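Local coordinates for PDZ domain protein (Parabacteroides distasonis, PDB 4L8N), which is of unknown function but combines N- and C-terminal PDZ domains with a DUF4136 domain and can bind magnesium ions, at residues 22-27 with 48-53; 84-89 with 288-293; 129-134 with 279-284; 148-153 with 166-171; 248-253 with 257-262. One frame throughout, in Å; residues are numbered along the deposited sequence.

Contact 1. Residues 22-27 with 48-53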
# COMPACT_ATOMS: atom_id res chain seq x y z
N LYS A 22 6.72 21.54 1.13
CA LYS A 22 6.41 22.62 2.08
C LYS A 22 7.40 22.67 3.24
O LYS A 22 7.50 23.71 3.90
CB LYS A 22 4.97 22.46 2.66
CG LYS A 22 3.84 22.32 1.63
CD LYS A 22 3.49 23.63 0.88
CE LYS A 22 2.67 23.38 -0.38
NZ LYS A 22 2.52 24.61 -1.20
N ASN A 23 8.13 21.57 3.49
CA ASN A 23 9.03 21.46 4.63
C ASN A 23 10.52 21.52 4.28
O ASN A 23 11.36 21.48 5.18
CB ASN A 23 8.73 20.15 5.36
CG ASN A 23 7.26 19.95 5.63
OD1 ASN A 23 6.56 19.28 4.88
ND2 ASN A 23 6.75 20.59 6.66
N TRP A 24 10.85 21.65 2.99
CA TRP A 24 12.24 21.72 2.55
C TRP A 24 12.41 22.59 1.33
O TRP A 24 12.00 22.20 0.24
CB TRP A 24 12.81 20.32 2.25
CG TRP A 24 14.31 20.32 2.16
CD1 TRP A 24 15.06 20.07 1.05
CD2 TRP A 24 15.22 20.75 3.18
NE1 TRP A 24 16.40 20.26 1.34
CE2 TRP A 24 16.53 20.68 2.63
CE3 TRP A 24 15.07 21.14 4.52
CZ2 TRP A 24 17.67 20.95 3.38
CZ3 TRP A 24 16.21 21.42 5.26
CH2 TRP A 24 17.49 21.31 4.69
N GLY A 25 13.04 23.76 1.54
CA GLY A 25 13.35 24.74 0.51
C GLY A 25 12.25 25.00 -0.49
O GLY A 25 12.48 24.89 -1.70
N ASN A 26 11.04 25.32 0.00
CA ASN A 26 9.86 25.58 -0.82
C ASN A 26 10.10 26.71 -1.85
O ASN A 26 10.60 27.79 -1.49
CB ASN A 26 8.64 25.89 0.04
CG ASN A 26 7.32 25.68 -0.66
OD1 ASN A 26 7.23 25.02 -1.70
ND2 ASN A 26 6.25 26.21 -0.08
N ASN A 27 9.77 26.41 -3.13
CA ASN A 27 9.88 27.29 -4.30
C ASN A 27 11.30 27.88 -4.45
O ASN A 27 11.50 29.03 -4.88
CB ASN A 27 8.77 28.37 -4.30
CG ASN A 27 7.37 27.78 -4.35
OD1 ASN A 27 7.03 26.96 -5.23
ND2 ASN A 27 6.54 28.13 -3.37
N TYR A 48 20.55 17.53 -1.69
CA TYR A 48 19.44 18.10 -0.90
C TYR A 48 19.79 19.48 -0.34
O TYR A 48 18.99 20.06 0.39
CB TYR A 48 18.88 17.10 0.17
CG TYR A 48 18.67 15.72 -0.44
CD1 TYR A 48 17.95 15.55 -1.62
CD2 TYR A 48 19.32 14.60 0.09
CE1 TYR A 48 17.87 14.30 -2.25
CE2 TYR A 48 19.22 13.35 -0.51
CZ TYR A 48 18.49 13.20 -1.68
OH TYR A 48 18.38 11.96 -2.27
N ASP A 49 20.90 20.07 -0.81
CA ASP A 49 21.27 21.45 -0.50
C ASP A 49 20.23 22.36 -1.11
O ASP A 49 19.70 22.03 -2.19
CB ASP A 49 22.66 21.82 -1.07
CG ASP A 49 23.85 21.55 -0.17
OD1 ASP A 49 23.63 21.10 0.98
OD2 ASP A 49 25.01 21.78 -0.61
N VAL A 50 19.92 23.48 -0.42
CA VAL A 50 18.95 24.48 -0.87
C VAL A 50 19.70 25.73 -1.33
O VAL A 50 20.43 26.33 -0.54
CB VAL A 50 17.91 24.80 0.21
CG1 VAL A 50 17.00 25.95 -0.22
CG2 VAL A 50 17.07 23.57 0.54
N ILE A 51 19.51 26.12 -2.60
CA ILE A 51 20.10 27.35 -3.12
C ILE A 51 19.21 28.52 -2.63
O ILE A 51 18.06 28.65 -3.06
CB ILE A 51 20.29 27.35 -4.65
CG1 ILE A 51 21.18 26.17 -5.12
CG2 ILE A 51 20.82 28.73 -5.13
CD1 ILE A 51 21.32 26.05 -6.60
N GLU A 52 19.73 29.29 -1.68
CA GLU A 52 19.01 30.42 -1.10
C GLU A 52 19.20 31.68 -1.93
O GLU A 52 18.23 32.41 -2.17
CB GLU A 52 19.45 30.66 0.36
CG GLU A 52 19.10 29.53 1.31
CD GLU A 52 17.66 29.45 1.79
OE1 GLU A 52 16.88 30.39 1.52
OE2 GLU A 52 17.33 28.44 2.45
N GLU A 53 20.45 31.96 -2.34
CA GLU A 53 20.81 33.12 -3.15
C GLU A 53 21.79 32.72 -4.23
O GLU A 53 22.58 31.79 -4.05
CB GLU A 53 21.42 34.27 -2.30
CG GLU A 53 20.74 34.62 -0.98
CD GLU A 53 21.44 35.66 -0.12
OE1 GLU A 53 22.57 36.08 -0.45
OE2 GLU A 53 20.84 36.06 0.91

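Contact 2. Residues 84-89 with 288-293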
# COMPACT_ATOMS: atom_id res chain seq x y z
N SER A 84 21.84 26.50 2.09
CA SER A 84 21.33 26.04 3.37
C SER A 84 21.06 24.52 3.27
O SER A 84 20.68 23.99 2.22
CB SER A 84 20.11 26.83 3.83
OG SER A 84 18.88 26.39 3.27
N ASN A 85 21.31 23.84 4.38
CA ASN A 85 21.08 22.41 4.58
C ASN A 85 20.90 22.13 6.08
O ASN A 85 20.71 23.06 6.87
CB ASN A 85 22.21 21.58 3.97
CG ASN A 85 23.57 21.96 4.45
OD1 ASN A 85 23.77 22.30 5.61
ND2 ASN A 85 24.53 21.96 3.55
N LEU A 86 20.98 20.85 6.48
CA LEU A 86 20.81 20.42 7.86
C LEU A 86 22.08 20.65 8.71
O LEU A 86 21.99 20.67 9.94
CB LEU A 86 20.36 18.95 7.90
CG LEU A 86 19.02 18.62 7.20
CD1 LEU A 86 18.74 17.11 7.22
CD2 LEU A 86 17.86 19.37 7.84
N SER A 87 23.25 20.88 8.07
CA SER A 87 24.51 21.19 8.77
C SER A 87 24.52 22.66 9.17
O SER A 87 24.83 22.96 10.33
CB SER A 87 25.72 20.87 7.90
OG SER A 87 26.32 19.65 8.27
N SER A 88 24.15 23.58 8.26
CA SER A 88 24.13 25.01 8.59
C SER A 88 22.95 25.78 7.94
O SER A 88 22.52 25.44 6.84
CB SER A 88 25.44 25.67 8.20
OG SER A 88 25.60 25.66 6.79
N PRO A 89 22.49 26.87 8.57
CA PRO A 89 21.40 27.65 7.96
C PRO A 89 21.88 28.59 6.85
O PRO A 89 21.06 29.08 6.07
CB PRO A 89 20.80 28.43 9.13
CG PRO A 89 21.89 28.52 10.13
CD PRO A 89 22.88 27.43 9.89
N GLN A 288 14.70 10.45 1.35
CA GLN A 288 13.60 11.40 1.30
C GLN A 288 13.52 12.25 2.57
O GLN A 288 12.57 13.01 2.70
CB GLN A 288 12.27 10.73 0.97
CG GLN A 288 12.21 10.34 -0.50
CD GLN A 288 10.82 10.30 -1.01
OE1 GLN A 288 10.41 11.14 -1.82
NE2 GLN A 288 10.06 9.34 -0.52
N TYR A 289 14.53 12.18 3.46
CA TYR A 289 14.62 13.08 4.61
C TYR A 289 15.80 14.04 4.39
O TYR A 289 16.93 13.55 4.27
CB TYR A 289 14.71 12.37 5.98
CG TYR A 289 14.50 13.37 7.09
CD1 TYR A 289 13.22 13.83 7.41
CD2 TYR A 289 15.59 14.01 7.70
CE1 TYR A 289 13.02 14.83 8.36
CE2 TYR A 289 15.40 15.03 8.65
CZ TYR A 289 14.11 15.43 8.98
OH TYR A 289 13.89 16.42 9.92
N PRO A 290 15.62 15.38 4.29
CA PRO A 290 14.39 16.17 4.46
C PRO A 290 13.57 16.44 3.19
O PRO A 290 12.51 17.06 3.27
CB PRO A 290 14.94 17.49 5.00
CG PRO A 290 16.26 17.63 4.34
CD PRO A 290 16.78 16.26 4.08
N TYR A 291 14.06 15.99 2.01
CA TYR A 291 13.37 16.29 0.77
C TYR A 291 12.53 15.10 0.29
O TYR A 291 13.05 14.16 -0.30
CB TYR A 291 14.38 16.74 -0.29
CG TYR A 291 13.76 17.20 -1.59
CD1 TYR A 291 12.77 18.17 -1.61
CD2 TYR A 291 14.21 16.70 -2.81
CE1 TYR A 291 12.20 18.61 -2.80
CE2 TYR A 291 13.65 17.13 -4.01
CZ TYR A 291 12.65 18.08 -4.01
OH TYR A 291 12.13 18.52 -5.20
N THR A 292 11.21 15.17 0.57
CA THR A 292 10.19 14.19 0.21
C THR A 292 9.41 14.68 -1.01
O THR A 292 8.75 15.73 -0.95
CB THR A 292 9.25 13.94 1.41
OG1 THR A 292 9.99 13.44 2.53
CG2 THR A 292 8.13 12.97 1.10
N LYS A 293 9.47 13.93 -2.13
CA LYS A 293 8.67 14.26 -3.30
C LYS A 293 7.74 13.08 -3.71
O LYS A 293 6.74 13.32 -4.38
CB LYS A 293 9.47 14.83 -4.48
CG LYS A 293 10.62 14.03 -5.05
CD LYS A 293 11.06 14.68 -6.38
CE LYS A 293 12.38 14.15 -6.89
NZ LYS A 293 12.57 14.44 -8.34

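Contact 3. Residues 129-134 with 279-284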
# COMPACT_ATOMS: atom_id res chain seq x y z
N CYS A 129 10.56 1.15 -4.77
CA CYS A 129 10.43 0.62 -3.41
C CYS A 129 9.05 0.86 -2.83
O CYS A 129 8.44 1.92 -3.04
CB CYS A 129 11.51 1.19 -2.50
SG CYS A 129 13.18 0.65 -2.92
N PRO A 130 8.54 -0.12 -2.06
CA PRO A 130 7.19 0.04 -1.49
C PRO A 130 7.28 0.80 -0.18
O PRO A 130 7.09 0.25 0.91
CB PRO A 130 6.71 -1.41 -1.33
CG PRO A 130 7.96 -2.19 -1.10
CD PRO A 130 9.13 -1.42 -1.66
N PHE A 131 7.64 2.07 -0.31
CA PHE A 131 7.77 2.95 0.85
C PHE A 131 6.61 3.91 0.91
O PHE A 131 6.36 4.61 -0.07
CB PHE A 131 9.10 3.75 0.80
CG PHE A 131 10.41 2.99 0.78
CD1 PHE A 131 10.49 1.68 1.27
CD2 PHE A 131 11.58 3.59 0.31
CE1 PHE A 131 11.70 0.98 1.26
CE2 PHE A 131 12.80 2.89 0.32
CZ PHE A 131 12.85 1.59 0.78
N LYS A 132 5.92 3.98 2.04
CA LYS A 132 4.89 4.98 2.25
C LYS A 132 5.57 6.07 3.10
O LYS A 132 6.01 5.80 4.22
CB LYS A 132 3.60 4.39 2.90
CG LYS A 132 2.55 5.43 3.34
CD LYS A 132 1.71 5.97 2.18
CE LYS A 132 0.93 7.21 2.58
NZ LYS A 132 1.73 8.47 2.49
N THR A 133 5.72 7.28 2.52
CA THR A 133 6.39 8.41 3.19
C THR A 133 5.35 9.48 3.39
O THR A 133 4.76 9.97 2.42
CB THR A 133 7.65 8.90 2.41
OG1 THR A 133 8.38 7.73 2.05
CG2 THR A 133 8.56 9.77 3.26
N THR A 134 5.10 9.79 4.67
CA THR A 134 4.08 10.72 5.16
C THR A 134 4.72 11.77 6.02
O THR A 134 5.51 11.45 6.91
CB THR A 134 3.02 9.97 5.96
OG1 THR A 134 2.72 8.72 5.33
CG2 THR A 134 1.76 10.79 6.17
N ARG A 279 19.43 -2.65 7.17
CA ARG A 279 20.75 -2.33 6.62
C ARG A 279 20.68 -1.88 5.16
O ARG A 279 21.34 -0.90 4.81
CB ARG A 279 21.71 -3.53 6.72
CG ARG A 279 22.27 -3.77 8.10
CD ARG A 279 23.51 -4.62 8.03
NE ARG A 279 23.90 -5.12 9.35
CZ ARG A 279 24.66 -4.46 10.22
NH1 ARG A 279 25.13 -3.25 9.91
NH2 ARG A 279 24.96 -5.00 11.39
N VAL A 280 19.86 -2.56 4.33
CA VAL A 280 19.69 -2.27 2.90
C VAL A 280 18.80 -1.05 2.68
O VAL A 280 19.17 -0.17 1.90
CB VAL A 280 19.15 -3.52 2.13
CG1 VAL A 280 18.87 -3.22 0.66
CG2 VAL A 280 20.11 -4.69 2.25
N HIS A 281 17.64 -0.99 3.33
CA HIS A 281 16.59 0.00 3.08
C HIS A 281 16.64 1.28 3.90
O HIS A 281 16.21 2.30 3.36
CB HIS A 281 15.23 -0.66 3.19
CG HIS A 281 15.08 -1.74 2.17
ND1 HIS A 281 15.50 -3.04 2.43
CD2 HIS A 281 14.63 -1.68 0.89
CE1 HIS A 281 15.24 -3.73 1.32
NE2 HIS A 281 14.71 -2.97 0.37
N VAL A 282 17.20 1.28 5.14
CA VAL A 282 17.34 2.55 5.90
C VAL A 282 17.99 3.64 4.97
O VAL A 282 17.42 4.74 4.88
CB VAL A 282 18.13 2.40 7.24
CG1 VAL A 282 18.73 3.74 7.71
CG2 VAL A 282 17.25 1.80 8.33
N PRO A 283 19.13 3.36 4.26
CA PRO A 283 19.72 4.41 3.38
C PRO A 283 18.82 4.83 2.21
O PRO A 283 18.85 5.99 1.82
CB PRO A 283 21.03 3.77 2.88
CG PRO A 283 21.29 2.61 3.78
CD PRO A 283 19.96 2.13 4.24
N LEU A 284 18.03 3.91 1.65
CA LEU A 284 17.10 4.24 0.56
C LEU A 284 15.90 5.06 1.09
O LEU A 284 15.54 6.08 0.49
CB LEU A 284 16.60 2.98 -0.18
CG LEU A 284 17.63 2.10 -0.87
CD1 LEU A 284 17.00 0.78 -1.25
CD2 LEU A 284 18.25 2.80 -2.11

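Contact 4. Residues 148-153 with 166-171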
# COMPACT_ATOMS: atom_id res chain seq x y z
N PHE A 148 19.10 14.83 17.37
CA PHE A 148 18.24 13.69 17.56
C PHE A 148 18.76 12.74 18.63
O PHE A 148 19.89 12.84 19.08
CB PHE A 148 18.07 12.93 16.22
CG PHE A 148 19.31 12.24 15.72
CD1 PHE A 148 20.33 12.96 15.09
CD2 PHE A 148 19.45 10.86 15.82
CE1 PHE A 148 21.49 12.33 14.65
CE2 PHE A 148 20.60 10.23 15.37
CZ PHE A 148 21.61 10.97 14.77
N ALA A 149 17.89 11.83 19.04
CA ALA A 149 18.15 10.75 19.97
C ALA A 149 17.15 9.65 19.66
O ALA A 149 16.12 9.92 19.03
CB ALA A 149 18.03 11.22 21.41
N PHE A 150 17.46 8.42 20.04
CA PHE A 150 16.56 7.31 19.79
C PHE A 150 15.65 7.10 20.96
O PHE A 150 16.03 7.39 22.09
CB PHE A 150 17.35 6.04 19.46
CG PHE A 150 18.10 6.21 18.17
CD1 PHE A 150 17.46 6.04 16.94
CD2 PHE A 150 19.42 6.65 18.17
CE1 PHE A 150 18.14 6.24 15.74
CE2 PHE A 150 20.09 6.89 16.97
CZ PHE A 150 19.45 6.67 15.76
N SER A 151 14.42 6.63 20.70
CA SER A 151 13.49 6.34 21.77
C SER A 151 13.93 5.02 22.46
O SER A 151 14.70 4.24 21.88
CB SER A 151 12.04 6.30 21.27
OG SER A 151 11.72 5.21 20.41
N THR A 152 13.54 4.85 23.75
CA THR A 152 13.84 3.71 24.63
C THR A 152 13.78 2.36 23.88
O THR A 152 12.81 2.06 23.18
CB THR A 152 12.87 3.70 25.83
OG1 THR A 152 12.64 5.04 26.28
CG2 THR A 152 13.35 2.81 26.98
N ILE A 153 14.83 1.56 24.06
CA ILE A 153 14.95 0.27 23.39
C ILE A 153 14.08 -0.80 24.10
O ILE A 153 14.11 -0.89 25.34
CB ILE A 153 16.46 -0.11 23.26
CG1 ILE A 153 17.06 0.56 21.99
CG2 ILE A 153 16.71 -1.64 23.25
CD1 ILE A 153 18.59 0.67 21.93
N GLU A 166 21.68 2.11 14.66
CA GLU A 166 23.04 2.37 14.17
C GLU A 166 23.00 2.77 12.69
O GLU A 166 23.77 3.65 12.30
CB GLU A 166 23.94 1.14 14.37
CG GLU A 166 24.69 1.14 15.69
CD GLU A 166 25.51 -0.11 15.99
OE1 GLU A 166 26.11 -0.68 15.04
OE2 GLU A 166 25.57 -0.50 17.17
N CYS A 167 22.10 2.15 11.88
CA CYS A 167 21.91 2.46 10.46
C CYS A 167 21.34 3.87 10.31
O CYS A 167 21.84 4.65 9.49
CB CYS A 167 21.01 1.43 9.77
SG CYS A 167 21.70 -0.24 9.70
N ILE A 168 20.27 4.18 11.08
CA ILE A 168 19.62 5.49 11.05
C ILE A 168 20.60 6.55 11.54
O ILE A 168 20.70 7.61 10.91
CB ILE A 168 18.30 5.54 11.85
CG1 ILE A 168 17.35 4.41 11.40
CG2 ILE A 168 17.61 6.93 11.72
CD1 ILE A 168 16.37 4.05 12.43
N GLU A 169 21.39 6.25 12.60
CA GLU A 169 22.37 7.19 13.13
C GLU A 169 23.40 7.57 12.07
O GLU A 169 23.67 8.75 11.92
CB GLU A 169 23.07 6.65 14.38
CG GLU A 169 23.77 7.73 15.19
CD GLU A 169 24.55 7.25 16.39
OE1 GLU A 169 24.05 6.34 17.10
OE2 GLU A 169 25.64 7.80 16.65
N ASN A 170 23.93 6.60 11.31
CA ASN A 170 24.89 6.87 10.23
C ASN A 170 24.26 7.74 9.14
O ASN A 170 24.90 8.68 8.70
CB ASN A 170 25.49 5.59 9.61
CG ASN A 170 26.36 4.75 10.53
OD1 ASN A 170 26.90 5.22 11.55
ND2 ASN A 170 26.52 3.46 10.19
N GLU A 171 23.01 7.44 8.75
CA GLU A 171 22.32 8.21 7.70
C GLU A 171 22.11 9.66 8.06
O GLU A 171 22.37 10.53 7.23
CB GLU A 171 20.96 7.58 7.35
CG GLU A 171 21.04 6.37 6.45
CD GLU A 171 22.09 6.39 5.35
OE1 GLU A 171 21.97 7.21 4.42
OE2 GLU A 171 23.03 5.57 5.43

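Contact 5. Residues 248-253 with 257-262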
# COMPACT_ATOMS: atom_id res chain seq x y z
N ILE A 248 9.95 10.09 12.78
CA ILE A 248 10.77 11.24 13.26
C ILE A 248 9.83 12.19 14.04
O ILE A 248 9.02 12.91 13.43
CB ILE A 248 11.59 11.97 12.15
CG1 ILE A 248 12.61 11.03 11.46
CG2 ILE A 248 12.26 13.27 12.70
CD1 ILE A 248 13.45 11.65 10.30
N ILE A 249 9.90 12.15 15.39
CA ILE A 249 8.98 12.90 16.25
C ILE A 249 9.61 14.19 16.80
O ILE A 249 10.64 14.15 17.47
CB ILE A 249 8.45 12.00 17.43
CG1 ILE A 249 7.84 10.67 16.93
CG2 ILE A 249 7.45 12.75 18.31
CD1 ILE A 249 8.42 9.50 17.62
N ASP A 250 8.92 15.32 16.56
CA ASP A 250 9.26 16.66 17.04
C ASP A 250 9.21 16.71 18.56
O ASP A 250 8.24 16.25 19.17
CB ASP A 250 8.24 17.65 16.46
CG ASP A 250 8.36 19.12 16.84
OD1 ASP A 250 9.36 19.49 17.50
OD2 ASP A 250 7.45 19.91 16.47
N GLN A 251 10.24 17.32 19.18
CA GLN A 251 10.32 17.50 20.63
C GLN A 251 10.32 18.97 21.02
O GLN A 251 10.15 19.27 22.20
CB GLN A 251 11.59 16.85 21.21
CG GLN A 251 11.80 15.37 20.93
CD GLN A 251 10.71 14.49 21.47
OE1 GLN A 251 9.78 14.13 20.76
NE2 GLN A 251 10.81 14.14 22.73
N LYS A 252 10.53 19.89 20.06
CA LYS A 252 10.65 21.30 20.40
C LYS A 252 9.52 22.23 19.87
O LYS A 252 9.04 23.02 20.67
CB LYS A 252 12.03 21.86 19.98
CG LYS A 252 12.40 21.69 18.51
CD LYS A 252 13.68 22.43 18.14
CE LYS A 252 13.45 23.69 17.36
NZ LYS A 252 14.73 24.43 17.11
N ASP A 253 9.13 22.18 18.58
CA ASP A 253 8.15 23.12 18.01
C ASP A 253 6.74 22.81 18.49
O ASP A 253 6.09 23.72 18.99
CB ASP A 253 8.20 23.15 16.47
CG ASP A 253 7.81 24.47 15.84
OD1 ASP A 253 6.62 24.85 15.94
OD2 ASP A 253 8.69 25.11 15.21
N ARG A 257 4.32 15.73 17.79
CA ARG A 257 3.93 15.80 16.38
C ARG A 257 4.91 15.00 15.54
O ARG A 257 6.12 15.21 15.64
CB ARG A 257 3.90 17.28 15.90
CG ARG A 257 3.67 17.49 14.41
CD ARG A 257 3.69 18.97 14.03
NE ARG A 257 4.99 19.58 14.29
CZ ARG A 257 5.37 20.78 13.85
NH1 ARG A 257 4.55 21.53 13.13
NH2 ARG A 257 6.58 21.24 14.14
N VAL A 258 4.38 14.07 14.73
CA VAL A 258 5.22 13.28 13.83
C VAL A 258 5.48 14.16 12.61
O VAL A 258 4.54 14.60 11.94
CB VAL A 258 4.60 11.91 13.45
CG1 VAL A 258 5.46 11.20 12.41
CG2 VAL A 258 4.42 11.05 14.69
N LEU A 259 6.77 14.49 12.40
CA LEU A 259 7.20 15.36 11.30
C LEU A 259 7.27 14.59 9.99
O LEU A 259 6.82 15.08 8.96
CB LEU A 259 8.58 15.99 11.59
CG LEU A 259 8.73 16.84 12.85
CD1 LEU A 259 10.16 17.17 13.06
CD2 LEU A 259 7.98 18.16 12.72
N TRP A 260 7.84 13.40 10.06
CA TRP A 260 8.12 12.55 8.92
C TRP A 260 8.10 11.10 9.37
O TRP A 260 8.64 10.76 10.45
CB TRP A 260 9.52 12.94 8.38
CG TRP A 260 9.98 12.25 7.12
CD1 TRP A 260 9.91 12.75 5.85
CD2 TRP A 260 10.76 11.05 7.04
NE1 TRP A 260 10.54 11.91 4.97
CE2 TRP A 260 11.06 10.85 5.67
CE3 TRP A 260 11.21 10.12 7.98
CZ2 TRP A 260 11.82 9.77 5.23
CZ3 TRP A 260 11.91 9.01 7.53
CH2 TRP A 260 12.25 8.87 6.18
N GLU A 261 7.47 10.25 8.54
CA GLU A 261 7.34 8.82 8.77
C GLU A 261 7.46 8.11 7.45
O GLU A 261 6.87 8.53 6.46
CB GLU A 261 5.99 8.51 9.47
CG GLU A 261 5.86 7.08 10.01
CD GLU A 261 4.61 6.75 10.81
OE1 GLU A 261 4.36 7.42 11.84
OE2 GLU A 261 3.91 5.77 10.46
N CYS A 262 8.28 7.05 7.42
CA CYS A 262 8.48 6.21 6.26
C CYS A 262 8.28 4.77 6.67
O CYS A 262 8.90 4.29 7.63
CB CYS A 262 9.84 6.43 5.61
SG CYS A 262 10.01 5.65 3.98

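Contact 1. Residues 22-27 with 48-53
The backbones of G25 and V50 draw to within 5.8 Å of each other, CA to CA, where the irregular turn 22-27 passes the beginning of strand 50-54. With G25 bringing no side chain of its own, both methyls of V50 settle on its backbone, CG2 lying 3.9 Å from G25 CA. The main partner, however, is W24. Its ring is carried toward the second segment because CG is turned anti to the backbone N (chi1 -164°), and it is used in two ways at once. At its edge, W24 NE1 donates a hydrogen bond of 2.8 Å to Y48 O. The carbonyl oxygen lies practically in the indole plane, and the N-H in turn lies in the plane of the carbonyl, with 149° at the hydrogen. Over a face, V50 CG2 sits 3.4 Å above the ring, displaced toward the rim on the five-membered side and 3.5 Å from W24 NE1. Within the PDZ domain this fastens the loop between strands 8-18 and 29-34 to the sheet, where V50 is itself paired with S84; P290 and Y291 also pack on W24. The chemistry is that of a buried indole whose one polar group is satisfied by a backbone carbonyl: the bond sets the direction of the ring edge, while the valine methyl, resting on a face, restricts its rotation.

Contact 2. Residues 84-89 with 288-293
L86 and P290 reach toward each other tip to tip, and their meeting is entirely apolar. From CB, which points toward the other segment, the leucine chain turns to place CG anti to the carbonyl carbon (chi1 -60°); L86 CG comes within 4.1 Å of P290 CG. The next torsion is extended (chi2 176°), and it sends CD1 forward as the leading atom. L86 CD1 touches two corners of the proline ring, 3.8 Å from P290 CD and equally close to P290 CG. It also grazes the phenol of the preceding residue, L86 CD1 lying 4.2 Å from Y289 CE2. The other branch, CD2, lies against the six-membered ring of W24, which P290 touches as well. Here the turn joining the adjacent strands 78-84 and 91-101 of the PDZ sheet meets the loop that follows helix 274-285 of the DUF4136 part. Each loop is shaped from within. On the leucine side N85 OD1 accepts from S87 N at 2.9 Å, from above the carbonyl plane, which makes an Asx turn, and from S88 N at 3.0 Å, nearly along the C=O axis, which extends it to an Asx motif. Across from it, a cis peptide before P290 bends the chain, and T292 OG1 gives a 2.6 Å hydrogen bond to Q288 O. The Y289 ring meets W260 edge-to-face and lies against F142.

Contact 3. Residues 129-134 with 279-284
F131, on strand 123-135, meets H281 and L284 of helix 274-285 in a buried helix-on-sheet contact of the DUF4136 region, and the fit depends on how a few first torsions are set. In all four contacting residues the first side-chain atom beyond CB stands anti to the carbonyl carbon; for F131 (chi1 -60°) this sends the ring out from the strand toward the helix with its rim leading. H281 and L284 are one helical turn apart, and both receive that rim rather than a face. H281 CD2 lies 3.7 Å from F131 CZ, close to the planes of both rings, while L284 CB lies 3.8 Å from F131 CE2. Each of these side chains crosses that of F131 at about a right angle. A face of the phenyl is taken up inside its own segment, where C129 CB sits 3.4 Å above the ring centre. P130 between them is the centre of an inverse gamma turn, a tight bend that brings C129 back over the ring. The imidazole is fixed by partners outside the two segments: ND1 is hydrogen-bonded to Y277 O, Y277 also stacks on the ring, and NE2 is bonded to R215 of the second subunit. H281 thus has apolar contact at CD2 while both nitrogens are engaged, one of them across the dimer. Strand and helix are further joined through F300, touched by C129 and L284 alike. Beside the ring, C129 SG comes within 4.2 Å of L284 CD1.

Contact 4. Residues 148-153 with 166-171
F150 and E169 join strand 147-150 to helix 158-175, the first two elements of a beta-alpha-beta unit completed by strand 178-179. The short segments run antiparallel, 173° between their directions, with axes 10.1 Å apart, a gap bridged by aromatic side chains. The tight part is the rim of the F150 ring. F150 CZ abuts the helix itself, 3.7 Å from E169 N, and CE1 lies 4.0 Å from I168 CB; both helical atoms sit near the ring plane, so the phenyl enters edge-first. I168 is buried and also touches T190 of the neighbouring strand 186-196. The looser part is the outer end of the E169 side chain, on the partly exposed border of the contact. CG of E169 is anti to the backbone N (chi1 -163°) and the chain stays extended beyond, so that its methylene groups, rather than its charge, do most of the packing. CB rests against F150, while E169 CG meets the edge of F148, 3.9 Å from F148 CZ; the two side chains cross at about a right angle. F148 reaches that point with its own CG held between the backbone N and the carbonyl carbon, the crowded position, and is buried against I188 and V179. Where the glutamate runs outward, its carboxylate still passes the phenyl, with E169 OE1 4.0 Å from F150 CE2.

Contact 5. Residues 248-253 with 257-262
The beta hairpin of strands 240-250 and 258-268 is joined here just below its turn, where I248 pairs with W260 and I249 with V258. I248 and W260 form an antiparallel hydrogen-bonded pair; the next pair, I249 with V258, is non-hydrogen-bonded, and the register slips by one between them, a beta bulge that sets L259 out of step. I248 N donates to W260 O at 2.8 Å, and L259 N returns a 2.9 Å bond to I248 O. The pairing is continued by D250 N and R257 O. On the I248 face, CD1 of I248 packs 3.6 Å from W260 CE3, whose indole NE1 is bonded to T292 OG1. Toward the turn, D250 is the organising residue. With CG anti to its backbone N (chi1 179°), the two oxygens divide the work: OD1 closes an Asx turn by accepting from K252 N and also takes D253 N, while OD2 forms a salt bridge with R257 and also accepts from I254 N. The guanidinium folds back through a bend at chi3 (63°), and its NH1 finds D138. Sharing a buried arginine between two aspartates would probably stabilise the charges of all three. L259 CG backs this pair, 3.7 Å from D250 CB. The strong arm of the bridge, R257 NH2 to D250 OD2 at 2.8 Å, comes from above the carboxylate plane, 39° out of it, whereas that from R257 NE is weak at 3.3 Å.

Overall arrangement
From the N terminus, contact 1 closes a short loop inside the PDZ domain and is complete before contact 2 opens. Contact 2 then spans nearly two hundred residues, bringing the turn after strand 78-84 against the loop beyond helix 274-285. Contact 3 is nested within that span and ties the helix to strand 123-135; contacts 4 and 5 follow in series inside contact 3, and no two contacts cross. Contacts 3, 4 and 5 all reach the same mixed sheet. Neighbours touch: S84 pairs with V50, T292 bonds W260, E261 pairs with T134, and V282 packs on helix 158-175. Contact 2 thus links the PDZ domain to the DUF4136 region.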